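Local coordinates for 35 kDa hemin binding protein (Porphyromonas gingivalis, PDB 5Y1A) that probably binds hemin and is a virulence-associated cargo of the type IX secretion system, with a thioredoxin domain, at residues T109-C113 / R114-K118. Residues are numbered along the deposited sequence; the frame is centred on the assembly and turned at random.
Sequences TFSVC and RMEKK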
ATOM      1  N   THR A 109       8.763   9.549 -15.104  1.00  9.93           N
ATOM      2  CA  THR A 109       9.288   8.392 -15.797  1.00  9.98           C
ATOM      3  C   THR A 109       8.670   7.172 -15.122  1.00 10.15           C
ATOM      4  O   THR A 109       7.978   7.293 -14.108  1.00  9.40           O
ATOM      5  CB  THR A 109      10.866   8.327 -15.720  1.00  9.34           C
ATOM      6  OG1 THR A 109      11.306   8.637 -14.389  1.00 10.67           O
ATOM      7  CG2 THR A 109      11.516   9.300 -16.699  1.00 11.55           C
ATOM      8  N   PHE A 110       8.875   5.992 -15.705  1.00  9.79           N
ATOM      9  CA  PHE A 110       8.336   4.777 -15.099  1.00  9.60           C
ATOM     10  C   PHE A 110       9.125   3.554 -15.492  1.00  9.97           C
ATOM     11  O   PHE A 110       9.843   3.559 -16.494  1.00 10.08           O
ATOM     12  CB  PHE A 110       6.826   4.574 -15.358  1.00  9.93           C
ATOM     13  CG  PHE A 110       6.452   3.891 -16.696  1.00 12.04           C
ATOM     14  CD1 PHE A 110       5.416   2.940 -16.709  1.00 13.50           C
ATOM     15  CD2 PHE A 110       7.075   4.217 -17.902  1.00 12.62           C
ATOM     16  CE1 PHE A 110       5.011   2.322 -17.903  1.00 13.84           C
ATOM     17  CE2 PHE A 110       6.672   3.579 -19.117  1.00 13.77           C
ATOM     18  CZ  PHE A 110       5.627   2.661 -19.099  1.00 13.39           C
ATOM     19  N   SER A 111       8.962   2.525 -14.672  1.00  9.52           N
ATOM     20  CA  SER A 111       9.586   1.226 -14.880  1.00  9.36           C
ATOM     21  C   SER A 111       8.498   0.146 -14.967  1.00 10.02           C
ATOM     22  O   SER A 111       7.576   0.113 -14.118  1.00  9.25           O
ATOM     23  CB  SER A 111      10.504   0.928 -13.702  1.00  9.46           C
ATOM     24  OG  SER A 111      10.967  -0.404 -13.760  1.00 10.58           O
ATOM     25  N   VAL A 112       8.634  -0.735 -15.965  1.00  9.46           N
ATOM     26  CA  VAL A 112       7.742  -1.889 -16.122  1.00 10.66           C
ATOM     27  C   VAL A 112       8.398  -3.130 -15.505  1.00 10.52           C
ATOM     28  O   VAL A 112       9.384  -3.648 -16.044  1.00 11.27           O
ATOM     29  CB  VAL A 112       7.386  -2.160 -17.619  1.00 11.16           C
ATOM     30  CG1 VAL A 112       6.385  -3.318 -17.699  1.00 11.86           C
ATOM     31  CG2 VAL A 112       6.753  -0.905 -18.230  1.00 11.48           C
ATOM     32  N   CYS A 113       7.873  -3.561 -14.354  1.00 10.02           N
ATOM     33  CA  CYS A 113       8.372  -4.733 -13.642  1.00 10.25           C
ATOM     34  C   CYS A 113       9.892  -4.692 -13.421  1.00  9.56           C
ATOM     35  O   CYS A 113      10.525  -5.748 -13.427  1.00  9.92           O
ATOM     36  CB  CYS A 113       8.020  -6.031 -14.395  1.00 10.44           C
ATOM     37  SG  CYS A 113       6.240  -6.300 -14.619  1.00 14.78           S
ATOM     38  N   ARG A 114      10.465  -3.490 -13.247  1.00  8.48           N
ATOM     39  CA  ARG A 114      11.927  -3.317 -13.103  1.00  8.50           C
ATOM     40  C   ARG A 114      12.722  -4.082 -14.147  1.00  9.48           C
ATOM     41  O   ARG A 114      13.812  -4.612 -13.865  1.00  9.52           O
ATOM     42  CB  ARG A 114      12.382  -3.747 -11.692  1.00  8.31           C
ATOM     43  CG  ARG A 114      11.620  -2.975 -10.568  1.00  8.08           C
ATOM     44  CD  ARG A 114      12.022  -3.498  -9.193  1.00  7.13           C
ATOM     45  NE  ARG A 114      11.282  -2.766  -8.157  1.00  8.11           N
ATOM     46  CZ  ARG A 114      11.425  -2.947  -6.847  1.00  7.15           C
ATOM     47  NH1 ARG A 114      12.277  -3.877  -6.367  1.00  8.76           N
ATOM     48  NH2 ARG A 114      10.699  -2.214  -6.007  1.00  7.62           N
ATOM     49  N   MET A 115      12.185  -4.148 -15.361  1.00 11.21           N
ATOM     50  CA  MET A 115      12.807  -4.966 -16.389  1.00 13.49           C
ATOM     51  C   MET A 115      13.946  -4.234 -17.097  1.00 13.18           C
ATOM     52  O   MET A 115      14.793  -4.860 -17.771  1.00 12.31           O
ATOM     53  CB  MET A 115      11.745  -5.510 -17.373  1.00 14.25           C
ATOM     54  CG  MET A 115      11.171  -4.526 -18.350  1.00 16.07           C
ATOM     55  SD  MET A 115       9.592  -5.138 -19.088  1.00 20.12           S
ATOM     56  CE  MET A 115       9.564  -6.814 -18.577  1.00 13.13           C
ATOM     57  N   GLU A 116      13.988  -2.917 -16.934  1.00 12.78           N
ATOM     58  CA  GLU A 116      15.032  -2.093 -17.565  1.00 13.60           C
ATOM     59  C   GLU A 116      16.390  -2.235 -16.884  1.00 14.13           C
ATOM     60  O   GLU A 116      16.478  -2.187 -15.646  1.00 13.21           O
ATOM     61  CB  GLU A 116      14.613  -0.617 -17.601  1.00 13.00           C
ATOM     62  CG  GLU A 116      13.223  -0.359 -18.258  1.00 11.63           C
ATOM     63  CD  GLU A 116      12.031  -0.556 -17.279  1.00 12.75           C
ATOM     64  OE1 GLU A 116      12.270  -0.873 -16.092  1.00 13.54           O
ATOM     65  OE2 GLU A 116      10.856  -0.376 -17.694  1.00 11.42           O
ATOM     66  N   LYS A 117      17.449  -2.354 -17.690  1.00 14.89           N
ATOM     67  CA  LYS A 117      18.822  -2.230 -17.153  1.00 15.63           C
ATOM     68  C   LYS A 117      19.084  -0.767 -16.840  1.00 15.19           C
ATOM     69  O   LYS A 117      18.481   0.103 -17.443  1.00 14.65           O
ATOM     70  CB  LYS A 117      19.872  -2.747 -18.162  1.00 16.98           C
ATOM     71  CG  LYS A 117      19.655  -4.206 -18.512  1.00 20.38           C
ATOM     72  CD  LYS A 117      20.950  -4.982 -18.668  1.00 27.76           C
ATOM     73  CE  LYS A 117      20.643  -6.451 -18.901  1.00 30.55           C
ATOM     74  NZ  LYS A 117      19.324  -6.873 -18.310  1.00 33.47           N
ATOM     75  N   LYS A 118      19.989  -0.500 -15.910  1.00 15.38           N
ATOM     76  CA  LYS A 118      20.299   0.866 -15.511  1.00 15.18           C
ATOM     77  C   LYS A 118      20.697   1.659 -16.735  1.00 16.09           C
ATOM     78  O   LYS A 118      21.537   1.213 -17.507  1.00 15.08           O
ATOM     79  CB  LYS A 118      21.441   0.902 -14.501  1.00 14.61           C
ATOM     80  CG  LYS A 118      21.578   2.269 -13.854  1.00 14.74           C
ATOM     81  CD  LYS A 118      22.424   2.197 -12.594  1.00 13.41           C
ATOM     82  CE  LYS A 118      22.374   3.529 -11.857  1.00 14.45           C
ATOM     83  NZ  LYS A 118      23.082   3.454 -10.564  1.00 13.47           N
TER
HETATM   84  O   HOH W   1       9.929   2.075 -18.844  1.00 14.84           O
HETATM   85  O   HOH W   2       8.482  -1.640 -11.891  1.00 12.21           O
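The carboxylate of Glu116 lies across the end of strand 109-112, and its outer edge receives two donors from neighbouring residues. Val112 N gives an almost straight bond of 2.8 Å to OE2, on the syn lone pair. Ser111 OG donates to OE1 at 2.7 Å, also from the syn side but 20° out of the plane. One face of the carboxylate is turned to Met115, whose CG sits over it. Off the other face a water lies 2.9 Å from Glu116 OE2 and also reaches Phe110 O. The carboxylate gets to the strand because the Glu116 chain bends at chi2 (84°) instead of running out straight. Two bonds to different oxygens fix its rotation.

The backbone between these partners makes a tight beta turn over residues 112-115. Met115 N closes it with a bond of 2.9 Å to Val112 O. Cys113 and Arg114 both have left-handed backbone angles, close to a type III' turn. This turn ends the strand of the thioredoxin-like domain that runs antiparallel to strand 34-44, and starts the loop leading to helix 127-138. A second water bridges Ser111 O and Arg114 N.

Met115 folds back along Val112. Its CG falls between the backbone N and the carbonyl carbon (chi1 74°), which presses it to 3.0 Å from Val112 O. The two side chains run side by side, with SD 3.9 Å from Val112 CG1. Arg114 points the other way. Its extended chain carries the guanidinium to a salt bridge with Glu41 of strand 34-44, and it also touches Phe250 and His252 of strand 245-252.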